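Local coordinates for photosystem II assembly protein Ycf48 (Thermosynechococcus elongatus, PDB 5OJ5), which binds the C-terminal prepropeptide of the D1 protein and probably assists early steps of photosystem II assembly and the replacement of photodamaged D1, at residues 140-146 with 157-163; 284-290 with 314-320. All blocks are in the same frame, centred on the assembly; numbering follows the deposited sequence.

Ycf48 is a seven-bladed beta-propeller pierced by a central pore, and the two contacts described here show packing within a blade and between blades. Contact 1 comes first along the chain and lies within one blade, where strands 144-151 and 154-159 form a hairpin. Contact 2 comes later and works between blades: strand 283-287 faces strand 317-320, which belongs to the next sheet, the one completed by the N-terminal strand 47-51. The two centres are 24 Å apart on opposite sides of the centre of the chain, and their nearest atoms, about 7 Å apart, do not touch. One contact thus shapes a blade; the other joins neighbouring blades.

Contact 1 (140-146 with 157-163); sequences LPGSPRL and MITNVGA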
ATOM      1  N   LEU A 140      -3.700   0.215 -23.526  0.51 18.33           N
ATOM      2  CA  LEU A 140      -3.032   0.425 -22.251  0.51 17.88           C
ATOM      3  C   LEU A 140      -1.833  -0.518 -22.135  0.51 15.35           C
ATOM      4  O   LEU A 140      -2.005  -1.741 -22.241  0.51 15.90           O
ATOM      5  CB  LEU A 140      -4.035   0.073 -21.149  0.51 18.68           C
ATOM      6  CG  LEU A 140      -3.634   0.364 -19.709  0.51 17.00           C
ATOM      7  CD1 LEU A 140      -3.524   1.849 -19.536  0.51 17.73           C
ATOM      8  CD2 LEU A 140      -4.624  -0.207 -18.724  0.51 18.79           C
ATOM      9  N   PRO A 141      -0.601  -0.010 -21.865  1.00 15.52           N
ATOM     10  CA  PRO A 141       0.539  -0.930 -21.723  1.00 14.65           C
ATOM     11  C   PRO A 141       0.566  -1.495 -20.316  1.00 14.47           C
ATOM     12  O   PRO A 141       0.812  -0.766 -19.343  1.00 16.17           O
ATOM     13  CB  PRO A 141       1.752  -0.036 -21.989  1.00 18.39           C
ATOM     14  CG  PRO A 141       1.242   1.341 -22.250  1.00 21.21           C
ATOM     15  CD  PRO A 141      -0.197   1.389 -21.905  1.00 17.68           C
ATOM     16  N   GLY A 142       0.332  -2.811 -20.201  1.00 14.82           N
ATOM     17  CA  GLY A 142       0.236  -3.475 -18.927  1.00 16.27           C
ATOM     18  C   GLY A 142      -1.144  -3.271 -18.325  1.00 14.61           C
ATOM     19  O   GLY A 142      -1.960  -2.489 -18.815  1.00 20.18           O
ATOM     20  N   SER A 143      -1.352  -3.884 -17.248  1.00 13.89           N
ATOM     21  CA  SER A 143      -2.617  -3.826 -16.551  0.51 13.26           C
ATOM     22  C   SER A 143      -2.563  -2.792 -15.447  1.00 12.45           C
ATOM     23  O   SER A 143      -1.492  -2.467 -14.927  1.00 12.74           O
ATOM     24  CB  SER A 143      -2.918  -5.182 -15.919  0.51 16.65           C
ATOM     25  OG  SER A 143      -1.739  -5.670 -15.309  0.51 18.98           O
ATOM     26  N   PRO A 144      -3.710  -2.286 -15.024  1.00 12.77           N
ATOM     27  CA  PRO A 144      -3.716  -1.313 -13.927  1.00 12.82           C
ATOM     28  C   PRO A 144      -3.137  -1.862 -12.639  1.00 12.57           C
ATOM     29  O   PRO A 144      -3.451  -2.983 -12.233  1.00 15.50           O
ATOM     30  CB  PRO A 144      -5.207  -1.035 -13.726  1.00 16.39           C
ATOM     31  CG  PRO A 144      -5.813  -1.377 -15.003  1.00 16.76           C
ATOM     32  CD  PRO A 144      -5.073  -2.531 -15.542  1.00 15.25           C
ATOM     33  N   ARG A 145      -2.301  -1.059 -12.010  1.00 11.44           N
ATOM     34  CA  ARG A 145      -1.697  -1.384 -10.731  1.00 11.94           C
ATOM     35  C   ARG A 145      -2.201  -0.492  -9.606  1.00 10.37           C
ATOM     36  O   ARG A 145      -2.321  -0.945  -8.480  1.00 13.32           O
ATOM     37  CB  ARG A 145      -0.144  -1.281 -10.866  1.00 14.00           C
ATOM     38  CG  ARG A 145       0.604  -1.473  -9.568  1.00 16.38           C
ATOM     39  CD  ARG A 145       0.476  -2.827  -9.036  1.00 18.64           C
ATOM     40  NE  ARG A 145       1.422  -3.018  -7.962  1.00 24.95           N
ATOM     41  CZ  ARG A 145       2.713  -3.347  -8.134  1.00 29.91           C
ATOM     42  NH1 ARG A 145       3.148  -3.627  -9.322  1.00 30.18           N
ATOM     43  NH2 ARG A 145       3.536  -3.490  -7.121  1.00 34.84           N
ATOM     44  N   LEU A 146      -2.408   0.801  -9.887  1.00  9.81           N
ATOM     45  CA  LEU A 146      -2.744   1.762  -8.846  1.00  9.61           C
ATOM     46  C   LEU A 146      -3.699   2.767  -9.450  1.00  9.02           C
ATOM     47  O   LEU A 146      -3.506   3.206 -10.588  1.00  9.88           O
ATOM     48  CB  LEU A 146      -1.451   2.464  -8.350  1.00 10.92           C
ATOM     49  CG  LEU A 146      -1.646   3.533  -7.281  1.00 12.46           C
ATOM     50  CD1 LEU A 146      -0.383   3.605  -6.456  1.00 16.09           C
ATOM     51  CD2 LEU A 146      -1.890   4.916  -7.857  1.00 14.01           C
ATOM     52  N   MET A 157      -3.890   6.986 -12.805  0.65 10.13           N
ATOM     53  CA  MET A 157      -3.712   5.546 -12.875  0.65  9.72           C
ATOM     54  C   MET A 157      -2.290   5.217 -13.313  0.65  9.20           C
ATOM     55  O   MET A 157      -1.736   5.871 -14.203  0.65 10.06           O
ATOM     56  CB  MET A 157      -4.729   4.982 -13.916  0.65 10.76           C
ATOM     57  CG  MET A 157      -4.559   3.474 -14.127  0.65 12.16           C
ATOM     58  SD  MET A 157      -5.800   2.671 -15.098  0.65 14.93           S
ATOM     59  CE  MET A 157      -5.760   3.634 -16.623  0.65 16.70           C
ATOM     60  N   ILE A 158      -1.719   4.196 -12.699  1.00  9.44           N
ATOM     61  CA  ILE A 158      -0.407   3.696 -13.099  1.00  9.32           C
ATOM     62  C   ILE A 158      -0.562   2.225 -13.424  1.00  8.96           C
ATOM     63  O   ILE A 158      -1.187   1.471 -12.655  1.00  9.54           O
ATOM     64  CB  ILE A 158       0.663   3.912 -12.005  1.00 10.63           C
ATOM     65  CG1 ILE A 158       0.703   5.405 -11.686  1.00 14.71           C
ATOM     66  CG2 ILE A 158       2.033   3.435 -12.513  1.00 10.99           C
ATOM     67  CD1 ILE A 158       1.907   5.843 -10.867  1.00 15.12           C
ATOM     68  N   THR A 159       0.044   1.794 -14.542  1.00  9.15           N
ATOM     69  CA  THR A 159       0.022   0.375 -14.884  1.00  9.61           C
ATOM     70  C   THR A 159       1.147  -0.374 -14.221  1.00  9.96           C
ATOM     71  O   THR A 159       2.063   0.205 -13.647  1.00 10.14           O
ATOM     72  CB  THR A 159       0.049   0.140 -16.397  1.00 10.36           C
ATOM     73  OG1 THR A 159       1.370   0.376 -16.874  1.00  9.82           O
ATOM     74  CG2 THR A 159      -0.976   1.013 -17.142  1.00 12.48           C
ATOM     75  N   ASN A 160       1.099  -1.709 -14.349  1.00 10.63           N
ATOM     76  CA  ASN A 160       2.110  -2.556 -13.733  1.00 11.08           C
ATOM     77  C   ASN A 160       3.512  -2.331 -14.283  1.00 10.54           C
ATOM     78  O   ASN A 160       4.477  -2.717 -13.604  1.00 12.09           O
ATOM     79  CB  ASN A 160       1.717  -4.026 -13.798  1.00 14.02           C
ATOM     80  CG  ASN A 160       1.672  -4.548 -15.140  1.00 16.43           C
ATOM     81  OD1 ASN A 160       1.430  -3.861 -16.094  1.00 16.98           O
ATOM     82  ND2 ASN A 160       1.894  -5.848 -15.246  1.00 22.86           N
ATOM     83  N   VAL A 161       3.643  -1.705 -15.455  1.00  9.85           N
ATOM     84  CA  VAL A 161       4.918  -1.388 -16.044  1.00 10.26           C
ATOM     85  C   VAL A 161       5.175   0.111 -16.044  1.00  9.87           C
ATOM     86  O   VAL A 161       6.066   0.607 -16.749  1.00 11.36           O
ATOM     87  CB  VAL A 161       5.098  -2.001 -17.436  1.00 10.62           C
ATOM     88  CG1 VAL A 161       5.118  -3.536 -17.310  1.00 11.12           C
ATOM     89  CG2 VAL A 161       4.040  -1.522 -18.407  1.00 11.57           C
ATOM     90  N   GLY A 162       4.450   0.867 -15.198  1.00 10.16           N
ATOM     91  CA  GLY A 162       4.795   2.244 -14.959  1.00 11.09           C
ATOM     92  C   GLY A 162       4.270   3.239 -15.960  1.00 10.89           C
ATOM     93  O   GLY A 162       4.679   4.404 -15.914  1.00 12.28           O
ATOM     94  N   ALA A 163       3.336   2.864 -16.855  1.00 10.30           N
ATOM     95  CA  ALA A 163       2.697   3.895 -17.676  1.00 10.52           C
ATOM     96  C   ALA A 163       1.708   4.656 -16.799  1.00  9.66           C
ATOM     97  O   ALA A 163       1.045   4.063 -15.944  1.00 10.79           O
ATOM     98  CB  ALA A 163       1.994   3.243 -18.879  1.00 12.31           C
TER
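T159 and P141 meet through a short hydrogen bond, T159 OG1 to P141 O at 2.8 Å, with the hydroxyl nearly in line with the carbonyl. OG1 sits between the backbone N and the carbonyl carbon of its own residue (chi1 76°), which lets it also accept from A163 N at 3.2 Å, just past the type I turn of T159 to G162. This one oxygen ties the incoming loop to the turn. The CG2 methyl of T159 and CD1 of L140 reach toward each other, tip to tip, 3.6 Å apart in the modelled conformer.

The close-packed part is the strand pairing that follows. R145 N and L146 N both donate to I158 O, at 2.8 and 3.1 Å, and both lie in its carbonyl plane, while I158 N returns a bond of 2.9 Å to L146 O. This classic beta bulge shifts the register between the P144–T159 and L146–I158 pairs. M157 SD lies alongside the P144 ring, 4.0 Å from P144 CB.

Packing slackens on the partly exposed side formed by G142, S143 and N160. N160 N still holds S143 O at 2.8 Å, but N160 OD1 receives only a weak bond from S143 N, bent to 131°. R145 leans in with CB alone; its guanidinium leaves the contact for M185 O.

Around the hairpin, L146 and I158 rest on Y196 of strand 196-199, whereas P144 packs on V115 of strand 111-117 and its carbonyl oxygen accepts from N103, setting this blade between its two neighbours.

Contact 2 (284-290 with 314-320); sequences WLAGGAG and NFYKILF
F315, with more surface buried than any other residue here, meets G287 and G290 through backbone and ring. Its N donates to G287 O at 2.9 Å, a fairly straight bond (164°) whose donor nevertheless stands above the carbonyl plane. With CG anti to its own carbonyl carbon (chi1 -66°), the ring lies against the 288-290 segment, where CE2 comes within 3.5 Å of G290 CA. Its CB packs on the methyl of A286. That same methyl lies 3.4 Å from F315 O, a buried oxygen with no partner in the model.

I318 and A286 continue the apolar seam between two successive blades of the propeller: strand 283-287 belongs to one sheet, strand 317-320 edges the next. The two strands are not paired in one sheet; their short axes stay 7.5 Å apart, with side chains between. I318 extends CD1 to 3.7 Å from A286 CB and 3.4 Å from W284 O.

Further on, F320 CZ touches W284 CD1, the two rings inclined obliquely; W284 NE1 itself is engaged by E282. At the other end N314 OD1 accepts from A289 N at 2.9 Å on a lone pair, and N314 ND2 donates to Y316 OH at 3.1 Å, holding the amide at both ends.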
ATOM      1  N   TRP A 284       5.808   2.282  12.012  1.00 10.21           N
ATOM      2  CA  TRP A 284       5.537   0.860  12.105  1.00 10.25           C
ATOM      3  C   TRP A 284       6.189   0.149  10.926  1.00  9.65           C
ATOM      4  O   TRP A 284       6.228   0.657   9.801  1.00 10.60           O
ATOM      5  CB  TRP A 284       4.034   0.610  12.166  1.00 11.11           C
ATOM      6  CG  TRP A 284       3.448   1.034  13.472  1.00 11.24           C
ATOM      7  CD1 TRP A 284       3.055   2.297  13.819  1.00 12.33           C
ATOM      8  CD2 TRP A 284       3.304   0.211  14.638  1.00 11.04           C
ATOM      9  NE1 TRP A 284       2.626   2.286  15.144  1.00 12.73           N
ATOM     10  CE2 TRP A 284       2.770   1.022  15.653  1.00 11.84           C
ATOM     11  CE3 TRP A 284       3.557  -1.147  14.896  1.00 11.91           C
ATOM     12  CZ2 TRP A 284       2.470   0.526  16.930  1.00 13.32           C
ATOM     13  CZ3 TRP A 284       3.294  -1.635  16.176  1.00 13.18           C
ATOM     14  CH2 TRP A 284       2.731  -0.798  17.165  1.00 13.90           C
ATOM     15  N   LEU A 285       6.667  -1.068  11.188  1.00  9.83           N
ATOM     16  CA  LEU A 285       7.404  -1.865  10.233  1.00  9.85           C
ATOM     17  C   LEU A 285       6.859  -3.273  10.315  1.00 10.31           C
ATOM     18  O   LEU A 285       6.918  -3.903  11.371  1.00 11.28           O
ATOM     19  CB  LEU A 285       8.903  -1.790  10.571  1.00 10.86           C
ATOM     20  CG  LEU A 285       9.853  -2.555   9.684  1.00 11.67           C
ATOM     21  CD1 LEU A 285       9.876  -2.019   8.263  1.00 11.76           C
ATOM     22  CD2 LEU A 285      11.250  -2.455  10.279  1.00 13.16           C
ATOM     23  N   ALA A 286       6.280  -3.734   9.209  1.00 10.15           N
ATOM     24  CA  ALA A 286       5.577  -5.004   9.133  1.00 10.80           C
ATOM     25  C   ALA A 286       6.354  -5.973   8.269  1.00 10.89           C
ATOM     26  O   ALA A 286       6.887  -5.592   7.230  1.00 12.19           O
ATOM     27  CB  ALA A 286       4.190  -4.787   8.520  1.00 12.36           C
ATOM     28  N   GLY A 287       6.383  -7.234   8.672  1.00 11.86           N
ATOM     29  CA  GLY A 287       7.095  -8.220   7.898  1.00 12.91           C
ATOM     30  C   GLY A 287       6.514  -9.602   7.997  1.00 13.12           C
ATOM     31  O   GLY A 287       5.369  -9.830   8.365  1.00 13.78           O
ATOM     32  N   GLY A 288       7.343 -10.549   7.631  1.00 15.26           N
ATOM     33  CA  GLY A 288       6.888 -11.906   7.551  1.00 17.07           C
ATOM     34  C   GLY A 288       6.685 -12.531   8.908  1.00 17.97           C
ATOM     35  O   GLY A 288       7.280 -12.140   9.918  1.00 18.19           O
ATOM     36  N   ALA A 289       5.832 -13.557   8.909  1.00 18.39           N
ATOM     37  CA  ALA A 289       5.698 -14.472  10.048  1.00 21.26           C
ATOM     38  C   ALA A 289       5.445 -13.724  11.370  1.00 19.38           C
ATOM     39  O   ALA A 289       6.102 -13.952  12.386  1.00 21.98           O
ATOM     40  CB  ALA A 289       6.904 -15.411  10.137  1.00 24.65           C
ATOM     41  N   GLY A 290       4.470 -12.820  11.349  1.00 17.12           N
ATOM     42  CA  GLY A 290       4.073 -12.164  12.568  1.00 15.89           C
ATOM     43  C   GLY A 290       4.956 -11.022  13.022  1.00 15.56           C
ATOM     44  O   GLY A 290       4.728 -10.504  14.115  1.00 16.80           O
ATOM     45  N   ASN A 314       2.007 -13.358   7.361  1.00 18.31           N
ATOM     46  CA  ASN A 314       2.839 -12.233   6.971  1.00 17.27           C
ATOM     47  C   ASN A 314       1.998 -10.964   7.038  1.00 14.68           C
ATOM     48  O   ASN A 314       0.779 -10.978   6.804  1.00 17.55           O
ATOM     49  CB  ASN A 314       3.345 -12.412   5.545  1.00 20.09           C
ATOM     50  CG  ASN A 314       4.138 -13.683   5.356  1.00 20.41           C
ATOM     51  OD1 ASN A 314       4.829 -14.142   6.264  1.00 20.65           O
ATOM     52  ND2 ASN A 314       4.086 -14.224   4.145  1.00 25.35           N
ATOM     53  N   PHE A 315       2.628  -9.849   7.328  1.00 13.20           N
ATOM     54  CA  PHE A 315       1.949  -8.563   7.398  1.00 12.73           C
ATOM     55  C   PHE A 315       2.494  -7.709   6.249  1.00 12.16           C
ATOM     56  O   PHE A 315       3.638  -7.243   6.282  1.00 14.52           O
ATOM     57  CB  PHE A 315       2.159  -7.917   8.751  1.00 13.29           C
ATOM     58  CG  PHE A 315       1.538  -8.663   9.853  1.00 13.87           C
ATOM     59  CD1 PHE A 315       0.228  -9.114   9.779  1.00 15.96           C
ATOM     60  CD2 PHE A 315       2.294  -8.872  11.018  1.00 17.48           C
ATOM     61  CE1 PHE A 315      -0.334  -9.822  10.866  1.00 18.42           C
ATOM     62  CE2 PHE A 315       1.759  -9.525  12.078  1.00 19.02           C
ATOM     63  CZ  PHE A 315       0.453 -10.007  12.007  1.00 19.01           C
ATOM     64  N   TYR A 316       1.698  -7.567   5.191  1.00 12.02           N
ATOM     65  CA  TYR A 316       2.112  -7.091   3.855  0.53 13.14           C
ATOM     66  C   TYR A 316       2.037  -5.601   3.684  1.00 11.73           C
ATOM     67  O   TYR A 316       2.774  -5.055   2.863  1.00 13.08           O
ATOM     68  CB  TYR A 316       1.207  -7.631   2.713  0.53 12.72           C
ATOM     69  CG  TYR A 316       1.390  -9.097   2.535  0.53 15.80           C
ATOM     70  CD1 TYR A 316       2.501  -9.617   1.865  0.53 19.30           C
ATOM     71  CD2 TYR A 316       0.504  -9.982   3.125  0.53 19.57           C
ATOM     72  CE1 TYR A 316       2.676 -11.002   1.721  0.53 21.86           C
ATOM     73  CE2 TYR A 316       0.673 -11.326   3.015  0.53 22.16           C
ATOM     74  CZ  TYR A 316       1.757 -11.839   2.317  0.53 22.88           C
ATOM     75  OH  TYR A 316       1.906 -13.204   2.221  0.53 24.80           O
ATOM     76  N   LYS A 317       1.069  -4.958   4.337  1.00 11.60           N
ATOM     77  CA  LYS A 317       0.714  -3.576   4.011  0.53 11.72           C
ATOM     78  C   LYS A 317       0.211  -2.920   5.279  1.00 10.91           C
ATOM     79  O   LYS A 317      -0.621  -3.511   5.952  1.00 13.21           O
ATOM     80  CB  LYS A 317      -0.392  -3.548   2.931  0.53 13.97           C
ATOM     81  CG  LYS A 317      -0.546  -2.212   2.198  0.53 15.94           C
ATOM     82  CD  LYS A 317      -1.179  -2.437   0.797  0.53 17.70           C
ATOM     83  CE  LYS A 317      -1.573  -1.152   0.119  0.53 20.42           C
ATOM     84  NZ  LYS A 317      -0.453  -0.179  -0.019  0.53 17.24           N
ATOM     85  N   ILE A 318       0.683  -1.717   5.556  1.00 10.35           N
ATOM     86  CA  ILE A 318       0.195  -0.910   6.667  1.00 10.62           C
ATOM     87  C   ILE A 318      -0.483   0.322   6.081  1.00 10.46           C
ATOM     88  O   ILE A 318       0.146   1.054   5.318  1.00 13.59           O
ATOM     89  CB  ILE A 318       1.352  -0.447   7.579  1.00 11.30           C
ATOM     90  CG1 ILE A 318       2.230  -1.615   8.073  1.00 12.14           C
ATOM     91  CG2 ILE A 318       0.775   0.407   8.744  1.00 11.94           C
ATOM     92  CD1 ILE A 318       3.592  -1.091   8.557  1.00 13.43           C
ATOM     93  N   LEU A 319      -1.722   0.584   6.468  1.00 10.00           N
ATOM     94  CA  LEU A 319      -2.483   1.730   5.966  1.00 11.95           C
ATOM     95  C   LEU A 319      -2.969   2.535   7.158  1.00 12.57           C
ATOM     96  O   LEU A 319      -3.848   2.075   7.884  1.00 16.25           O
ATOM     97  CB  LEU A 319      -3.671   1.252   5.133  1.00 13.34           C
ATOM     98  CG  LEU A 319      -3.294   0.545   3.835  1.00 15.24           C
ATOM     99  CD1 LEU A 319      -4.518   0.033   3.115  1.00 19.30           C
ATOM    100  CD2 LEU A 319      -2.558   1.500   2.845  1.00 20.40           C
ATOM    101  N   PHE A 320      -2.454   3.735   7.336  1.00 11.89           N
ATOM    102  CA  PHE A 320      -2.982   4.663   8.337  1.00 12.61           C
ATOM    103  C   PHE A 320      -3.846   5.679   7.626  1.00 14.56           C
ATOM    104  O   PHE A 320      -3.414   6.295   6.652  1.00 20.64           O
ATOM    105  CB  PHE A 320      -1.876   5.380   9.104  1.00 14.29           C
ATOM    106  CG  PHE A 320      -1.248   4.501  10.162  1.00 13.43           C
ATOM    107  CD1 PHE A 320      -1.960   4.170  11.286  1.00 14.23           C
ATOM    108  CD2 PHE A 320       0.064   4.027  10.009  1.00 14.72           C
ATOM    109  CE1 PHE A 320      -1.377   3.352  12.263  1.00 15.64           C
ATOM    110  CE2 PHE A 320       0.623   3.222  10.967  1.00 16.66           C
ATOM    111  CZ  PHE A 320      -0.096   2.888  12.081  1.00 16.39           C
TER